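Side-chain contacts in phosphoacetylglucosamine mutase (Aspergillus lentulus, PDB 5O9X), which probably interconverts the 6-phosphate and 1-phosphate of N-acetylglucosamine, by way of a bisphosphorylated sugar intermediate: residues Pro484-Gln487 with Ala488-Ser492; Ser507-Asp511 with Ala512-Tyr516. The protein carries 1 engineered substitution. All coordinates share one frame; numbering follows the deposited sequence.

Interaction 1: residues Pro484-Gln487 with Ala488-Ser492; sequences PGLQ and AKIDS
Gln-487 folds its side chain over the next helical turn and reaches Asp-491, four residues on. CG stands anti to the backbone N (chi1 -170°), and a bend at chi2 then carries the amide along the helix. NE2 donates to Asp-491 OD1 at 2.8 Å, with an N-H...O angle of 164°. The oxygen lies close to the amide plane. From the side of the acid, the donor comes from above the carboxylate plane, and the two flat groups are turned 57° against each other. The same pair is joined in the backbone, where Asp-491 N donates to Gln-487 O at 2.7 Å. The other end of the amide is used too: OE1 accepts from the backbone N of Leu-480 in strand 479-482. Both ends of the amide are therefore engaged, which fixes its rotation.

One residue earlier, Leu-486 meets Ile-490 through its branch point, with CG 4.2 Å from Ile-490 CD1. These two buried side chains face the fold. Both touch Leu-480, and helix 522-539 adds Ala-535 and Val-532. Gly-485 is the N-cap residue. Its O takes a weak bond from Lys-489 N at 3.5 Å and lies 3.4 Å from Ala-488 CB. Lys-489 stretches out, exposed.

This is the N-terminal part of an amphipathic helix in the C-terminal domain. An apolar pair seats it on the fold, while a neutral amide links strand 479-482 to an acid one turn along. The N-H probably stabilises the negative charge of Asp-491 a little, without a countercharge from the glutamine.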
ATOM      1  N   PRO A 484      31.200   0.810   3.495  1.00 21.82           N
ATOM      2  CA  PRO A 484      32.098  -0.327   3.827  1.00 22.35           C
ATOM      3  C   PRO A 484      32.198  -0.422   5.333  1.00 20.99           C
ATOM      4  O   PRO A 484      32.315   0.629   5.998  1.00 20.75           O
ATOM      5  CB  PRO A 484      33.470   0.110   3.237  1.00 24.00           C
ATOM      6  CG  PRO A 484      33.063   1.038   2.092  1.00 24.04           C
ATOM      7  CD  PRO A 484      31.823   1.773   2.556  1.00 21.55           C
ATOM      8  N   GLY A 485      32.101  -1.641   5.881  1.00 18.83           N
ATOM      9  CA  GLY A 485      32.386  -1.844   7.313  1.00 18.66           C
ATOM     10  C   GLY A 485      31.137  -1.713   8.199  1.00 18.04           C
ATOM     11  O   GLY A 485      31.167  -2.136   9.292  1.00 18.54           O
ATOM     12  N   LEU A 486      30.045  -1.094   7.726  1.00 16.82           N
ATOM     13  CA  LEU A 486      28.888  -0.822   8.603  1.00 15.85           C
ATOM     14  C   LEU A 486      28.105  -2.104   8.876  1.00 16.11           C
ATOM     15  O   LEU A 486      27.687  -2.313  10.010  1.00 15.98           O
ATOM     16  CB  LEU A 486      27.922   0.245   7.990  1.00 15.06           C
ATOM     17  CG  LEU A 486      26.662   0.576   8.855  1.00 16.03           C
ATOM     18  CD1 LEU A 486      27.070   1.002  10.258  1.00 16.25           C
ATOM     19  CD2 LEU A 486      25.860   1.666   8.183  1.00 16.70           C
ATOM     20  N   GLN A 487      27.836  -2.912   7.841  1.00 15.99           N
ATOM     21  CA  GLN A 487      27.177  -4.243   8.113  1.00 15.84           C
ATOM     22  C   GLN A 487      27.911  -5.120   9.175  1.00 15.60           C
ATOM     23  O   GLN A 487      27.280  -5.760  10.061  1.00 17.13           O
ATOM     24  CB  GLN A 487      26.940  -5.050   6.818  1.00 14.13           C
ATOM     25  CG  GLN A 487      26.035  -6.316   7.100  1.00 14.75           C
ATOM     26  CD  GLN A 487      24.720  -5.866   7.649  1.00 14.93           C
ATOM     27  OE1 GLN A 487      24.185  -4.857   7.133  1.00 15.34           O
ATOM     28  NE2 GLN A 487      24.136  -6.604   8.666  1.00 15.05           N
ATOM     29  N   ALA A 488      29.226  -5.138   9.098  1.00 16.84           N
ATOM     30  CA  ALA A 488      30.068  -5.779  10.120  1.00 19.38           C
ATOM     31  C   ALA A 488      29.682  -5.310  11.531  1.00 18.23           C
ATOM     32  O   ALA A 488      29.518  -6.133  12.454  1.00 17.61           O
ATOM     33  CB  ALA A 488      31.593  -5.513   9.847  1.00 17.96           C
ATOM     34  N   LYS A 489      29.537  -3.999  11.698  1.00 18.13           N
ATOM     35  CA  LYS A 489      29.150  -3.433  13.027  1.00 17.25           C
ATOM     36  C   LYS A 489      27.766  -3.920  13.420  1.00 16.87           C
ATOM     37  O   LYS A 489      27.551  -4.276  14.543  1.00 14.99           O
ATOM     38  CB  LYS A 489      29.166  -1.898  12.956  1.00 18.80           C
ATOM     39  CG  LYS A 489      30.564  -1.355  12.677  1.00 19.44           C
ATOM     40  CD  LYS A 489      30.502   0.192  12.725  1.00 20.13           C
ATOM     41  CE  LYS A 489      31.915   0.773  12.408  1.00 22.82           C
ATOM     42  NZ  LYS A 489      31.860   2.264  12.733  1.00 27.17           N
ATOM     43  N   ILE A 490      26.816  -3.876  12.468  1.00 17.09           N
ATOM     44  CA  ILE A 490      25.432  -4.276  12.745  1.00 14.94           C
ATOM     45  C   ILE A 490      25.396  -5.747  13.108  1.00 14.98           C
ATOM     46  O   ILE A 490      24.708  -6.087  14.046  1.00 16.38           O
ATOM     47  CB  ILE A 490      24.473  -3.961  11.553  1.00 14.82           C
ATOM     48  CG1 ILE A 490      24.443  -2.427  11.265  1.00 12.78           C
ATOM     49  CG2 ILE A 490      23.045  -4.498  11.834  1.00 15.28           C
ATOM     50  CD1 ILE A 490      23.611  -1.986  10.034  1.00 13.51           C
ATOM     51  N   ASP A 491      26.103  -6.615  12.362  1.00 14.91           N
ATOM     52  CA  ASP A 491      26.150  -8.055  12.714  1.00 17.99           C
ATOM     53  C   ASP A 491      26.700  -8.263  14.124  1.00 18.42           C
ATOM     54  O   ASP A 491      26.165  -9.102  14.906  1.00 18.05           O
ATOM     55  CB  ASP A 491      27.061  -8.872  11.743  1.00 18.88           C
ATOM     56  CG  ASP A 491      26.449  -8.992  10.330  1.00 24.43           C
ATOM     57  OD1 ASP A 491      25.249  -8.701  10.149  1.00 23.82           O
ATOM     58  OD2 ASP A 491      27.159  -9.325   9.385  1.00 21.40           O
ATOM     59  N   SER A 492      27.789  -7.537  14.422  1.00 16.52           N
ATOM     60  CA  SER A 492      28.402  -7.668  15.758  1.00 17.83           C
ATOM     61  C   SER A 492      27.389  -7.197  16.877  1.00 18.00           C
ATOM     62  O   SER A 492      27.164  -7.914  17.875  1.00 20.65           O
ATOM     63  CB  SER A 492      29.756  -6.913  15.814  1.00 18.59           C
ATOM     64  OG  SER A 492      30.191  -6.980  17.161  1.00 22.96           O
TER

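Interaction 2: residues Ser507-Asp511 with Ala512-Tyr516; sequences SGTED and AVRVY. With G16 (1,6-di-O-phosphono-alpha-D-glucopyranose), chain B.
A single phosphate oxygen, O2P of the bound glucose 1,6-bisphosphate, gathers three donors from this loop and strand. Ser-507 OG and Thr-509 OG1 each donate to it at 2.6 Å, and Arg-514 NH2 does so at 2.9 Å. The other two terminal oxygens of the phosphate on O6 are also held: Arg-514 NE binds O1P, and Gly-508 N binds O3P at 2.8 Å.

Arg-514 runs extended from CG to NE and presents the edge of its guanidinium to the phosphate. NH2 has a second acceptor, Glu-510 OE1, at 3.0 Å in a nearly straight salt bridge (171°). That oxygen lies in the guanidinium plane, yet NH2 stands above the carboxylate, the two planes being 67° apart. A water bridges Glu-510 OE1 and Arg-514 NH1. Outside the segments, OE1 is also bonded to His-70 NE2 and OE2 pairs with Arg-462, so the carboxylate is itself fixed. Ser-507 CB lies over one face of the guanidinium.

With OG anti to the backbone N (chi1 170°), Ser-507 turns its hydroxyl back into its own loop. There OG accepts from the backbone N of both Thr-509 and Glu-510, each at 3.0 Å, forming an ST motif. It donates to the phosphate at the same time. Ser-507 N closes the base of the loop on Ala-512 O at 2.9 Å.

This is the phosphate-binding loop of the C-terminal domain in the phosphohexomutase family. From this contact, two hydroxyls, a backbone N-H and Arg-514 meet the phosphate; Arg-505 also bonds the ligand. Glu-510 is second-shell: it positions the guanidinium and probably offsets part of its charge, while Arg-514 still faces the phosphate with two N-H groups.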
ATOM      1  N   SER A 507      15.389   4.957   3.009  1.00 16.67           N
ATOM      2  CA  SER A 507      14.003   5.098   2.594  1.00 15.54           C
ATOM      3  C   SER A 507      13.970   5.545   1.131  1.00 16.53           C
ATOM      4  O   SER A 507      14.834   6.357   0.712  1.00 16.82           O
ATOM      5  CB  SER A 507      13.323   6.184   3.503  1.00 14.04           C
ATOM      6  OG  SER A 507      12.034   6.514   2.968  1.00 16.35           O
ATOM      7  N   GLY A 508      12.952   5.070   0.397  1.00 17.79           N
ATOM      8  CA  GLY A 508      12.602   5.539  -0.967  1.00 17.49           C
ATOM      9  C   GLY A 508      11.372   6.384  -0.986  1.00 16.87           C
ATOM     10  O   GLY A 508      10.788   6.615  -2.098  1.00 15.78           O
ATOM     11  N   THR A 509      10.901   6.845   0.199  1.00 17.02           N
ATOM     12  CA  THR A 509       9.734   7.770   0.225  1.00 17.83           C
ATOM     13  C   THR A 509      10.069   9.113   0.936  1.00 18.01           C
ATOM     14  O   THR A 509       9.327  10.096   0.782  1.00 20.23           O
ATOM     15  CB  THR A 509       8.468   7.176   0.898  1.00 19.00           C
ATOM     16  OG1 THR A 509       8.741   6.886   2.290  1.00 17.15           O
ATOM     17  CG2 THR A 509       7.970   5.915   0.199  1.00 18.19           C
ATOM     18  N   GLU A 510      11.115   9.114   1.789  1.00 20.31           N
ATOM     19  CA  GLU A 510      11.563  10.233   2.566  1.00 21.43           C
ATOM     20  C   GLU A 510      13.075  10.270   2.552  1.00 24.07           C
ATOM     21  O   GLU A 510      13.719   9.235   2.325  1.00 22.51           O
ATOM     22  CB  GLU A 510      11.171  10.011   4.051  1.00 21.28           C
ATOM     23  CG  GLU A 510       9.691   9.975   4.247  1.00 23.31           C
ATOM     24  CD  GLU A 510       9.389   9.655   5.704  1.00 27.74           C
ATOM     25  OE1 GLU A 510       8.699   8.635   6.035  1.00 20.65           O
ATOM     26  OE2 GLU A 510       9.920  10.444   6.486  1.00 27.61           O
ATOM     27  N   ASP A 511      13.635  11.459   2.814  1.00 22.98           N
ATOM     28  CA  ASP A 511      15.059  11.591   2.950  1.00 21.91           C
ATOM     29  C   ASP A 511      15.554  11.132   4.363  1.00 19.18           C
ATOM     30  O   ASP A 511      15.800  11.940   5.288  1.00 19.79           O
ATOM     31  CB  ASP A 511      15.458  13.050   2.696  1.00 28.03           C
ATOM     32  CG  ASP A 511      16.980  13.197   2.537  1.00 33.55           C
ATOM     33  OD1 ASP A 511      17.703  12.167   2.544  1.00 30.79           O
ATOM     34  OD2 ASP A 511      17.447  14.334   2.414  1.00 37.10           O
ATOM     35  N   ALA A 512      15.648   9.820   4.576  1.00 16.19           N
ATOM     36  CA  ALA A 512      16.172   9.281   5.817  1.00 16.92           C
ATOM     37  C   ALA A 512      16.688   7.874   5.556  1.00 16.56           C
ATOM     38  O   ALA A 512      16.386   7.277   4.499  1.00 17.25           O
ATOM     39  CB  ALA A 512      15.044   9.167   6.832  1.00 17.58           C
ATOM     40  N   VAL A 513      17.448   7.358   6.548  1.00 15.77           N
ATOM     41  CA  VAL A 513      17.744   5.954   6.649  1.00 15.26           C
ATOM     42  C   VAL A 513      16.858   5.400   7.785  1.00 15.13           C
ATOM     43  O   VAL A 513      16.865   5.952   8.918  1.00 17.54           O
ATOM     44  CB  VAL A 513      19.254   5.711   6.936  1.00 16.97           C
ATOM     45  CG1 VAL A 513      19.576   4.229   7.203  1.00 19.19           C
ATOM     46  CG2 VAL A 513      19.982   6.072   5.629  1.00 19.31           C
ATOM     47  N   ARG A 514      16.284   4.198   7.539  1.00 14.01           N
ATOM     48  CA  ARG A 514      15.474   3.561   8.592  1.00 14.13           C
ATOM     49  C   ARG A 514      16.270   2.504   9.313  1.00 14.26           C
ATOM     50  O   ARG A 514      16.917   1.697   8.665  1.00 15.96           O
ATOM     51  CB  ARG A 514      14.240   2.876   7.962  1.00 12.60           C
ATOM     52  CG  ARG A 514      13.338   3.835   7.191  1.00 12.70           C
ATOM     53  CD  ARG A 514      11.937   3.226   6.952  1.00 15.65           C
ATOM     54  NE  ARG A 514      11.110   4.089   6.047  1.00 14.74           N
ATOM     55  CZ  ARG A 514      10.552   5.260   6.418  1.00 17.26           C
ATOM     56  NH1 ARG A 514      10.787   5.765   7.663  1.00 15.20           N
ATOM     57  NH2 ARG A 514       9.786   5.937   5.505  1.00 16.58           N
ATOM     58  N   VAL A 515      16.126   2.468  10.641  1.00 15.38           N
ATOM     59  CA  VAL A 515      16.716   1.392  11.436  1.00 13.80           C
ATOM     60  C   VAL A 515      15.562   0.644  12.077  1.00 14.40           C
ATOM     61  O   VAL A 515      14.709   1.261  12.740  1.00 14.99           O
ATOM     62  CB  VAL A 515      17.656   1.968  12.525  1.00 15.25           C
ATOM     63  CG1 VAL A 515      18.090   0.882  13.539  1.00 15.70           C
ATOM     64  CG2 VAL A 515      18.895   2.618  11.817  1.00 15.22           C
ATOM     65  N   TYR A 516      15.656  -0.673  11.993  1.00 12.90           N
ATOM     66  CA  TYR A 516      14.707  -1.522  12.704  1.00 13.06           C
ATOM     67  C   TYR A 516      15.522  -2.411  13.638  1.00 13.27           C
ATOM     68  O   TYR A 516      16.605  -2.901  13.266  1.00 13.81           O
ATOM     69  CB  TYR A 516      13.995  -2.383  11.624  1.00 12.28           C
ATOM     70  CG  TYR A 516      13.119  -3.472  12.281  1.00 13.11           C
ATOM     71  CD1 TYR A 516      11.853  -3.131  12.763  1.00 14.00           C
ATOM     72  CD2 TYR A 516      13.625  -4.794  12.525  1.00 13.09           C
ATOM     73  CE1 TYR A 516      11.012  -4.118  13.411  1.00 13.02           C
ATOM     74  CE2 TYR A 516      12.794  -5.778  13.184  1.00 13.01           C
ATOM     75  CZ  TYR A 516      11.507  -5.409  13.623  1.00 14.04           C
ATOM     76  OH  TYR A 516      10.673  -6.336  14.311  1.00 13.19           O
TER
HETATM   77  C1  G16 B 601       5.119   3.341   0.515  1.00 19.76           C
HETATM   78  C2  G16 B 601       5.105   1.985  -0.184  1.00 27.33           C
HETATM   79  C3  G16 B 601       5.248   0.840   0.868  1.00 24.16           C
HETATM   80  C4  G16 B 601       6.472   0.964   1.759  1.00 22.73           C
HETATM   81  C5  G16 B 601       6.424   2.330   2.431  1.00 22.52           C
HETATM   82  C6  G16 B 601       7.703   2.739   3.125  1.00 20.51           C
HETATM   83  O1  G16 B 601       3.987   3.424   1.387  1.00 20.16           O
HETATM   84  O2  G16 B 601       3.931   1.766  -1.026  1.00 31.53           O
HETATM   85  O3  G16 B 601       5.177  -0.345   0.179  1.00 27.54           O
HETATM   86  O4  G16 B 601       6.565  -0.051   2.851  1.00 22.37           O
HETATM   87  O5  G16 B 601       6.325   3.400   1.460  1.00 20.78           O
HETATM   88  O6  G16 B 601       8.779   2.759   2.083  1.00 16.99           O
HETATM   89  P   G16 B 601      10.259   3.271   2.507  1.00 16.36           P
HETATM   90  O1P G16 B 601      10.706   2.501   3.771  1.00 15.51           O
HETATM   91  O2P G16 B 601      10.154   4.774   2.860  1.00 16.18           O
HETATM   92  O3P G16 B 601      11.185   3.131   1.280  1.00 18.19           O
HETATM   93  P'  G16 B 601       2.832   4.576   1.239  1.00 18.22           P
HETATM   94  O1X G16 B 601       2.644   4.866  -0.274  1.00 17.73           O
HETATM   95  O2X G16 B 601       3.413   5.884   1.868  1.00 17.83           O
HETATM   96  O3X G16 B 601       1.654   4.161   2.052  1.00 18.11           O
HETATM   97  O   HOH W   1       8.977   7.948   8.505  1.00 24.72           O

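Both interactions lie in the C-terminal domain and follow one another along the chain, neither nested nor crossing. After strand 479-482, interaction 1 spans the start of helix 486-495. The chain then runs through strand 501-506 into the loop of interaction 2, which closes the turn to strand 513-518. That strand is the middle one of a three-stranded antiparallel sheet, between 458-463 and 501-506. The centres of interaction 1 and interaction 2 are about 18 Å apart, and the two do not touch. Helix 522-539 connects them indirectly: Val-532 packs on Ile-490 of the first and on Val-515 of the second. Interaction 1 is thus domain packing, and interaction 2 is the ligand-facing end.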